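Local coordinates for protein enoyl-CoA hydratase/carnithine racemase (Thermus thermophilus JL-18, PDB 6SL9) that probably isomerises CoA-bound ring intermediates of phenylacetate catabolism to oxepin-CoA, as a crotonase-fold enzyme of the enoyl-CoA hydratase/isomerase family, at residues H240-G243 with V244-F247; D76-A79 with H80-Y84; N20-E23 with K24-I28. All blocks are in the same frame, centred on the assembly; numbering follows the deposited sequence.

All three contacts are local, each made between residues a few positions apart on one continuous run, and each mixes buried with exposed residues. Interactions 1 and 2 lie on helices 238-249 and 77-93, and each pairs a Glu-Arg salt bridge (two acids on an exposed arginine in interaction 1, one in interaction 2) with a buried aromatic side chain. Their centres are 46 Å apart within one chain, yet the subunit interface joins these sites: His240 of one subunit meets Tyr77 of another. Interaction 3 differs in chemistry: no salt bridge forms between residues 20-23 and 24-28, and an asparagine amide and backbone bonds close a loop that touches no other subunit. It passes about 7 Å from interaction 2, nearest atoms to nearest atoms.

Interaction 1: residues H240-G243 with V244-F247; sequences HEEG and VRAF
Val244 opens the second half of this helical run by setting CG2 against the His240 imidazole, 3.3 Å from CE1. With CG1 anti to the backbone N (chi1 170°), CG2 stays beside that nitrogen and meets the ring obliquely. Arg245 follows and is held by two acids. Its NH2 donates to Glu242 OE2 at 2.8 Å, on the anti lone pair, although the oxygen is tilted out of the guanidinium plane and the N-H...O angle is only 138°. NH1 forms a longer salt bridge to Glu241 OE2 (3.2 Å), the carboxylate turned 79° against the guanidinium. A water accepts from NH2 and donates to Glu241 OE1, completing the network. Glu241 O lies over one guanidinium face, 3.7 Å above its plane. Ala246 N reaches Glu242 O (2.9 Å) and Phe247 N reaches Gly243 O (3.0 Å), regular i to i+4 helix bonds.

Glu242 OE1 turns to Arg251 and the backbone of Arg254, tying helix 238-249 to the chain that follows it. The His240 nitrogens bond to Ile135 O and Tyr77 OH of the second subunit; that tyrosine begins helix 77-93 there, so helix 238-249 meets the start of that helix across the interface.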
loop_
_atom_site.group_PDB
_atom_site.type_symbol
_atom_site.label_atom_id
_atom_site.label_comp_id
_atom_site.label_asym_id
_atom_site.label_seq_id
_atom_site.Cartn_x
_atom_site.Cartn_y
_atom_site.Cartn_z
ATOM N N HIS A 240 4.823 -20.064 -22.884
ATOM C CA HIS A 240 5.244 -18.791 -23.487
ATOM C C HIS A 240 5.364 -18.935 -25.003
ATOM O O HIS A 240 4.952 -18.019 -25.739
ATOM C CB HIS A 240 6.544 -18.332 -22.829
ATOM C CG HIS A 240 7.076 -17.133 -23.555
ATOM N ND1 HIS A 240 6.323 -15.989 -23.725
ATOM C CD2 HIS A 240 8.267 -16.895 -24.174
ATOM C CE1 HIS A 240 7.029 -15.129 -24.433
ATOM N NE2 HIS A 240 8.216 -15.612 -24.696
ATOM N N GLU A 241 5.894 -20.038 -25.471
ATOM C CA GLU A 241 6.047 -20.285 -26.939
ATOM C C GLU A 241 4.680 -20.277 -27.610
ATOM O O GLU A 241 4.457 -19.571 -28.642
ATOM C CB GLU A 241 6.768 -21.614 -27.173
ATOM C CG GLU A 241 7.203 -21.926 -28.615
ATOM C CD GLU A 241 7.555 -23.368 -28.995
ATOM O OE1 GLU A 241 7.412 -24.302 -28.141
ATOM O OE2 GLU A 241 7.930 -23.580 -30.182
ATOM N N GLU A 242 3.716 -20.911 -26.951
ATOM C CA GLU A 242 2.322 -20.913 -27.409
ATOM C C GLU A 242 1.731 -19.519 -27.382
ATOM O O GLU A 242 0.993 -19.148 -28.333
ATOM C CB GLU A 242 1.510 -21.954 -26.648
ATOM C CG GLU A 242 0.008 -21.833 -26.851
ATOM C CD GLU A 242 -0.554 -22.162 -28.209
ATOM O OE1 GLU A 242 -1.815 -21.926 -28.382
ATOM O OE2 GLU A 242 0.234 -22.629 -29.074
ATOM N N GLY A 243 1.959 -18.796 -26.301
ATOM C CA GLY A 243 1.410 -17.447 -26.169
ATOM C C GLY A 243 1.890 -16.535 -27.295
ATOM O O GLY A 243 1.071 -15.747 -27.819
ATOM N N VAL A 244 3.162 -16.640 -27.667
ATOM C CA VAL A 244 3.717 -15.789 -28.754
ATOM C C VAL A 244 3.059 -16.183 -30.080
ATOM O O VAL A 244 2.632 -15.270 -30.881
ATOM C CB VAL A 244 5.250 -15.900 -28.795
ATOM C CG1 VAL A 244 5.800 -15.249 -30.026
ATOM C CG2 VAL A 244 5.835 -15.295 -27.526
ATOM N N ARG A 245 2.952 -17.478 -30.328
ATOM C CA ARG A 245 2.328 -17.894 -31.595
ATOM C C ARG A 245 0.870 -17.419 -31.650
ATOM O O ARG A 245 0.433 -16.886 -32.730
ATOM C CB ARG A 245 2.406 -19.409 -31.708
ATOM C CG ARG A 245 3.783 -20.004 -31.980
ATOM C CD ARG A 245 3.634 -21.375 -32.611
ATOM N NE ARG A 245 2.966 -22.199 -31.612
ATOM C CZ ARG A 245 3.568 -22.818 -30.595
ATOM N NH1 ARG A 245 4.885 -22.756 -30.457
ATOM N NH2 ARG A 245 2.840 -23.499 -29.719
ATOM N N ALA A 246 0.123 -17.522 -30.567
ATOM C CA ALA A 246 -1.309 -17.173 -30.550
ATOM C C ALA A 246 -1.464 -15.655 -30.757
ATOM O O ALA A 246 -2.344 -15.232 -31.503
ATOM C CB ALA A 246 -1.925 -17.635 -29.260
ATOM N N PHE A 247 -0.619 -14.828 -30.155
ATOM C CA PHE A 247 -0.656 -13.380 -30.395
ATOM C C PHE A 247 -0.326 -13.055 -31.838
ATOM O O PHE A 247 -1.044 -12.166 -32.425
ATOM C CB PHE A 247 0.303 -12.660 -29.467
ATOM C CG PHE A 247 0.263 -11.173 -29.726
ATOM C CD1 PHE A 247 -0.815 -10.411 -29.285
ATOM C CD2 PHE A 247 1.307 -10.527 -30.387
ATOM C CE1 PHE A 247 -0.850 -9.043 -29.508
ATOM C CE2 PHE A 247 1.289 -9.152 -30.592
ATOM C CZ PHE A 247 0.208 -8.416 -30.145
HETATM O O HOH W 1 4.486 -24.511 -27.094
#

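Interaction 2: residues D76-A79 with H80-Y84; sequences DYEA and HLRRY
The Arg82 guanidinium takes Glu78 OE2 at its edge, exactly in its plane, with NE at 2.9 Å and NH2 at 3.2 Å. One carboxylate oxygen thus accepts two donors, side-on. The NE bond is the straighter, at 161°, and uses the anti lone pair of OE2; NH2 meets the same oxygen from above the carboxylate plane, the two flat groups being turned 53° apart. Tyr84 lies between two other side chains: its CD2 is over one face of the His80 ring, offset toward the rim, its CE1 is over one face of the Arg83 guanidinium, and Arg83 CG sits 3.7 Å above the centre of the Tyr84 ring.

The salt bridge spans one helical turn. Glu78 is fully stretched, CG anti to the backbone N (chi1 180°), and Arg82 is extended from CG to NE, which lays the two chains side by side. Were Glu78 replaced by an alanine, the Arg82 guanidinium would probably lose its carboxylate mate and be free to turn. Along the backbone, Arg82 N donates to Glu78 O at 2.9 Å, and Leu81 N to Tyr77 O at 2.9 Å. At the start of the helix, Asp76 is the N-cap: OD1 accepts from Ala79 N at 3.1 Å, from above the carboxylate plane, and the Asp76 carbonyl takes His80 N.

Phe70 meets both Tyr77 and His80 edge-to-face, while Arg83 forms a salt bridge with Asp34 of helix 30-45, whose Leu33 packs on Tyr84. Tyr77 reaches His240 of the third subunit, and Glu78 and Arg82 pack on Val229 there, so the first turns of helix 77-93 lie between helix 30-45 of their own chain and a neighbouring subunit.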
loop_
_atom_site.group_PDB
_atom_site.type_symbol
_atom_site.label_atom_id
_atom_site.label_comp_id
_atom_site.label_asym_id
_atom_site.label_seq_id
_atom_site.Cartn_x
_atom_site.Cartn_y
_atom_site.Cartn_z
ATOM N N ASP A 76 -0.608 -21.340 24.941
ATOM C CA ASP A 76 0.700 -21.093 24.321
ATOM C C ASP A 76 0.424 -20.855 22.840
ATOM O O ASP A 76 0.668 -21.740 21.982
ATOM C CB ASP A 76 1.623 -22.260 24.581
ATOM C CG ASP A 76 3.061 -22.076 24.119
ATOM O OD1 ASP A 76 3.363 -21.113 23.437
ATOM O OD2 ASP A 76 3.867 -22.924 24.508
ATOM N N TYR A 77 -0.013 -19.660 22.497
ATOM C CA TYR A 77 -0.328 -19.388 21.089
ATOM C C TYR A 77 0.927 -19.310 20.224
ATOM O O TYR A 77 0.835 -19.544 19.020
ATOM C CB TYR A 77 -1.198 -18.162 20.948
ATOM C CG TYR A 77 -2.550 -18.405 21.562
ATOM C CD1 TYR A 77 -3.138 -19.666 21.642
ATOM C CD2 TYR A 77 -3.199 -17.396 22.187
ATOM C CE1 TYR A 77 -4.381 -19.821 22.222
ATOM C CE2 TYR A 77 -4.461 -17.500 22.716
ATOM C CZ TYR A 77 -5.017 -18.732 22.770
ATOM O OH TYR A 77 -6.222 -18.877 23.366
ATOM N N GLU A 78 2.075 -18.935 20.811
ATOM C CA GLU A 78 3.303 -18.940 20.002
ATOM C C GLU A 78 3.551 -20.349 19.478
ATOM O O GLU A 78 3.817 -20.527 18.280
ATOM C CB GLU A 78 4.509 -18.333 20.721
ATOM C CG GLU A 78 5.765 -18.358 19.873
ATOM C CD GLU A 78 7.005 -17.795 20.526
ATOM O OE1 GLU A 78 6.893 -17.092 21.525
ATOM O OE2 GLU A 78 8.108 -18.048 19.925
ATOM N N ALA A 79 3.484 -21.345 20.354
ATOM C CA ALA A 79 3.758 -22.716 19.876
ATOM C C ALA A 79 2.682 -23.181 18.876
ATOM O O ALA A 79 3.000 -23.823 17.863
ATOM C CB ALA A 79 3.819 -23.657 21.054
ATOM N N HIS A 80 1.443 -22.828 19.124
ATOM C CA HIS A 80 0.338 -23.260 18.246
ATOM C C HIS A 80 0.555 -22.644 16.841
ATOM O O HIS A 80 0.459 -23.372 15.841
ATOM C CB HIS A 80 -0.978 -22.798 18.881
ATOM C CG HIS A 80 -2.138 -23.335 18.146
ATOM N ND1 HIS A 80 -2.511 -24.667 18.279
ATOM C CD2 HIS A 80 -2.993 -22.763 17.271
ATOM C CE1 HIS A 80 -3.578 -24.877 17.524
ATOM N NE2 HIS A 80 -3.875 -23.756 16.869
ATOM N N LEU A 81 0.794 -21.355 16.783
ATOM C CA LEU A 81 0.982 -20.685 15.485
ATOM C C LEU A 81 2.270 -21.112 14.818
ATOM O O LEU A 81 2.266 -21.327 13.600
ATOM C CB LEU A 81 0.852 -19.164 15.649
ATOM C CG LEU A 81 -0.573 -18.662 15.930
ATOM C CD1 LEU A 81 -0.501 -17.197 16.354
ATOM C CD2 LEU A 81 -1.511 -18.830 14.744
ATOM N N ARG A 82 3.336 -21.355 15.580
ATOM C CA ARG A 82 4.548 -21.840 14.918
ATOM C C ARG A 82 4.256 -23.176 14.255
ATOM O O ARG A 82 4.783 -23.454 13.166
ATOM C CB ARG A 82 5.737 -21.955 15.887
ATOM C CG ARG A 82 6.353 -20.595 16.161
ATOM C CD ARG A 82 7.621 -20.748 17.021
ATOM N NE ARG A 82 8.210 -19.475 17.386
ATOM C CZ ARG A 82 8.910 -18.660 16.577
ATOM N NH1 ARG A 82 9.136 -19.009 15.323
ATOM N NH2 ARG A 82 9.370 -17.495 17.046
ATOM N N ARG A 83 3.477 -24.028 14.905
ATOM C CA ARG A 83 3.129 -25.342 14.311
ATOM C C ARG A 83 2.262 -25.157 13.072
ATOM O O ARG A 83 2.529 -25.844 12.078
ATOM C CB ARG A 83 2.454 -26.200 15.363
ATOM C CG ARG A 83 1.916 -27.498 14.824
ATOM C CD ARG A 83 2.923 -28.370 14.114
ATOM N NE ARG A 83 2.248 -29.537 13.540
ATOM C CZ ARG A 83 1.507 -29.532 12.421
ATOM N NH1 ARG A 83 1.422 -28.480 11.625
ATOM N NH2 ARG A 83 0.937 -30.644 12.057
ATOM N N TYR A 84 1.210 -24.356 13.143
ATOM C CA TYR A 84 0.203 -24.308 12.054
ATOM C C TYR A 84 0.478 -23.202 11.025
ATOM O O TYR A 84 -0.165 -23.231 9.970
ATOM C CB TYR A 84 -1.210 -24.278 12.596
ATOM C CG TYR A 84 -1.509 -25.566 13.326
ATOM C CD1 TYR A 84 -1.708 -26.734 12.627
ATOM C CD2 TYR A 84 -1.511 -25.654 14.714
ATOM C CE1 TYR A 84 -1.893 -27.938 13.291
ATOM C CE2 TYR A 84 -1.765 -26.843 15.369
ATOM C CZ TYR A 84 -1.910 -28.002 14.661
ATOM O OH TYR A 84 -2.124 -29.153 15.349
#

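Interaction 3: residues N20-E23 with K24-I28; sequences NRPE and KLNAI
Hydrogen bonds between Arg21 and Asn26 bring the two ends of this loop together. Asn26 OD1 accepts from Arg21 N at 2.8 Å, the donor tilted a little from the carbonyl plane, and Asn26 N returns a bond to Arg21 O, also at 2.8 Å. With CG anti to its carbonyl carbon (chi1 -52°), Asn26 turns its amide back toward residue 21. Arg21 O carries a second donor, Lys24 N at 3.0 Å; the two nitrogens arrive from opposite faces of the carbonyl plane. Leu25 N donates to Pro22 O at 3.0 Å, from well above that carbonyl's plane.

The bonds from Lys24 N to Arg21 O and from Leu25 N to Pro22 O each span three residues, in keeping with the short 3-10 segment beginning at Pro22. Leu25 and Asn26 then take left-handed backbone angles (phi 57° and 52°), which reverse the chain. In this crotonase-type fold the turn leads from strand 14-19 into helix 30-45. Asn26 ND2 bonds to the carbonyls of Ala57 and Phe61, so the buried amide is used at both its oxygen and its nitrogen, and the turn is tied to the chain after strand 51-56.

Van der Waals contact comes from Lys24, whose CB lies 3.8 Å above one face of the Arg21 guanidinium, offset toward the rim, with CG 3.4 Å from NH2. The bend of Arg21 at chi3 folds the group over this aliphatic stem.

Charge enters through Arg21 NH1, which forms a salt bridge with Asp66 and makes a weak bond, 3.4 Å long, to Ala27 O at the guanidinium edge.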
loop_
_atom_site.group_PDB
_atom_site.type_symbol
_atom_site.label_atom_id
_atom_site.label_comp_id
_atom_site.label_asym_id
_atom_site.label_seq_id
_atom_site.Cartn_x
_atom_site.Cartn_y
_atom_site.Cartn_z
ATOM N N ASN A 20 -15.746 -27.930 6.095
ATOM C CA ASN A 20 -16.956 -28.749 6.352
ATOM C C ASN A 20 -17.069 -29.085 7.839
ATOM O O ASN A 20 -17.023 -30.255 8.235
ATOM C CB ASN A 20 -16.917 -30.008 5.502
ATOM C CG ASN A 20 -18.209 -30.774 5.612
ATOM O OD1 ASN A 20 -19.267 -30.145 5.700
ATOM N ND2 ASN A 20 -18.131 -32.105 5.546
ATOM N N ARG A 21 -17.320 -28.056 8.634
ATOM C CA ARG A 21 -17.794 -28.199 10.016
ATOM C C ARG A 21 -18.955 -27.249 10.215
ATOM O O ARG A 21 -18.911 -26.325 11.052
ATOM C CB ARG A 21 -16.717 -27.830 11.006
ATOM C CG ARG A 21 -15.490 -28.674 11.219
ATOM C CD ARG A 21 -14.907 -28.078 12.526
ATOM N NE ARG A 21 -15.585 -28.434 13.783
ATOM C CZ ARG A 21 -15.247 -27.999 14.995
ATOM N NH1 ARG A 21 -14.274 -27.132 15.163
ATOM N NH2 ARG A 21 -15.882 -28.396 16.064
ATOM N N PRO A 22 -20.034 -27.419 9.435
ATOM C CA PRO A 22 -21.028 -26.345 9.383
ATOM C C PRO A 22 -21.765 -26.072 10.691
ATOM O O PRO A 22 -22.170 -24.928 10.939
ATOM C CB PRO A 22 -21.970 -26.793 8.261
ATOM C CG PRO A 22 -21.766 -28.309 8.189
ATOM C CD PRO A 22 -20.266 -28.459 8.441
ATOM N N GLU A 23 -21.893 -27.110 11.497
ATOM C CA GLU A 23 -22.547 -27.036 12.820
ATOM C C GLU A 23 -21.769 -26.139 13.777
ATOM O O GLU A 23 -22.341 -25.644 14.763
ATOM C CB GLU A 23 -22.710 -28.437 13.439
ATOM C CG GLU A 23 -21.376 -29.139 13.820
ATOM C CD GLU A 23 -20.537 -29.986 12.844
ATOM O OE1 GLU A 23 -20.598 -29.813 11.629
ATOM O OE2 GLU A 23 -19.753 -30.821 13.347
ATOM N N LYS A 24 -20.496 -25.909 13.518
ATOM C CA LYS A 24 -19.630 -24.987 14.296
ATOM C C LYS A 24 -19.133 -23.840 13.400
ATOM O O LYS A 24 -18.062 -23.293 13.693
ATOM C CB LYS A 24 -18.485 -25.798 14.918
ATOM C CG LYS A 24 -18.873 -26.752 16.038
ATOM C CD LYS A 24 -19.074 -26.021 17.373
ATOM C CE LYS A 24 -20.113 -26.617 18.313
ATOM N NZ LYS A 24 -20.157 -28.094 18.249
ATOM N N LEU A 25 -19.876 -23.514 12.341
ATOM C CA LEU A 25 -19.525 -22.369 11.465
ATOM C C LEU A 25 -18.114 -22.542 10.916
ATOM O O LEU A 25 -17.383 -21.574 10.705
ATOM C CB LEU A 25 -19.709 -21.055 12.209
ATOM C CG LEU A 25 -21.088 -20.833 12.802
ATOM C CD1 LEU A 25 -21.094 -19.498 13.551
ATOM C CD2 LEU A 25 -22.214 -20.932 11.750
ATOM N N ASN A 26 -17.766 -23.771 10.580
ATOM C CA ASN A 26 -16.446 -24.090 9.994
ATOM C C ASN A 26 -15.315 -23.537 10.838
ATOM O O ASN A 26 -14.277 -23.082 10.290
ATOM C CB ASN A 26 -16.386 -23.683 8.526
ATOM C CG ASN A 26 -17.550 -24.254 7.748
ATOM O OD1 ASN A 26 -17.956 -25.396 7.977
ATOM N ND2 ASN A 26 -18.061 -23.479 6.807
ATOM N N ALA A 27 -15.460 -23.660 12.135
ATOM C CA ALA A 27 -14.443 -23.170 13.065
ATOM C C ALA A 27 -13.148 -23.931 12.828
ATOM O O ALA A 27 -13.163 -25.144 12.606
ATOM C CB ALA A 27 -14.963 -23.280 14.450
ATOM N N ILE A 28 -12.049 -23.196 12.930
ATOM C CA ILE A 28 -10.700 -23.725 12.623
ATOM C C ILE A 28 -10.112 -24.479 13.821
ATOM O O ILE A 28 -10.126 -23.977 14.946
ATOM C CB ILE A 28 -9.807 -22.584 12.123
ATOM C CG1 ILE A 28 -10.293 -22.102 10.751
ATOM C CG2 ILE A 28 -8.340 -23.000 12.124
ATOM C CD1 ILE A 28 -9.750 -20.754 10.351
#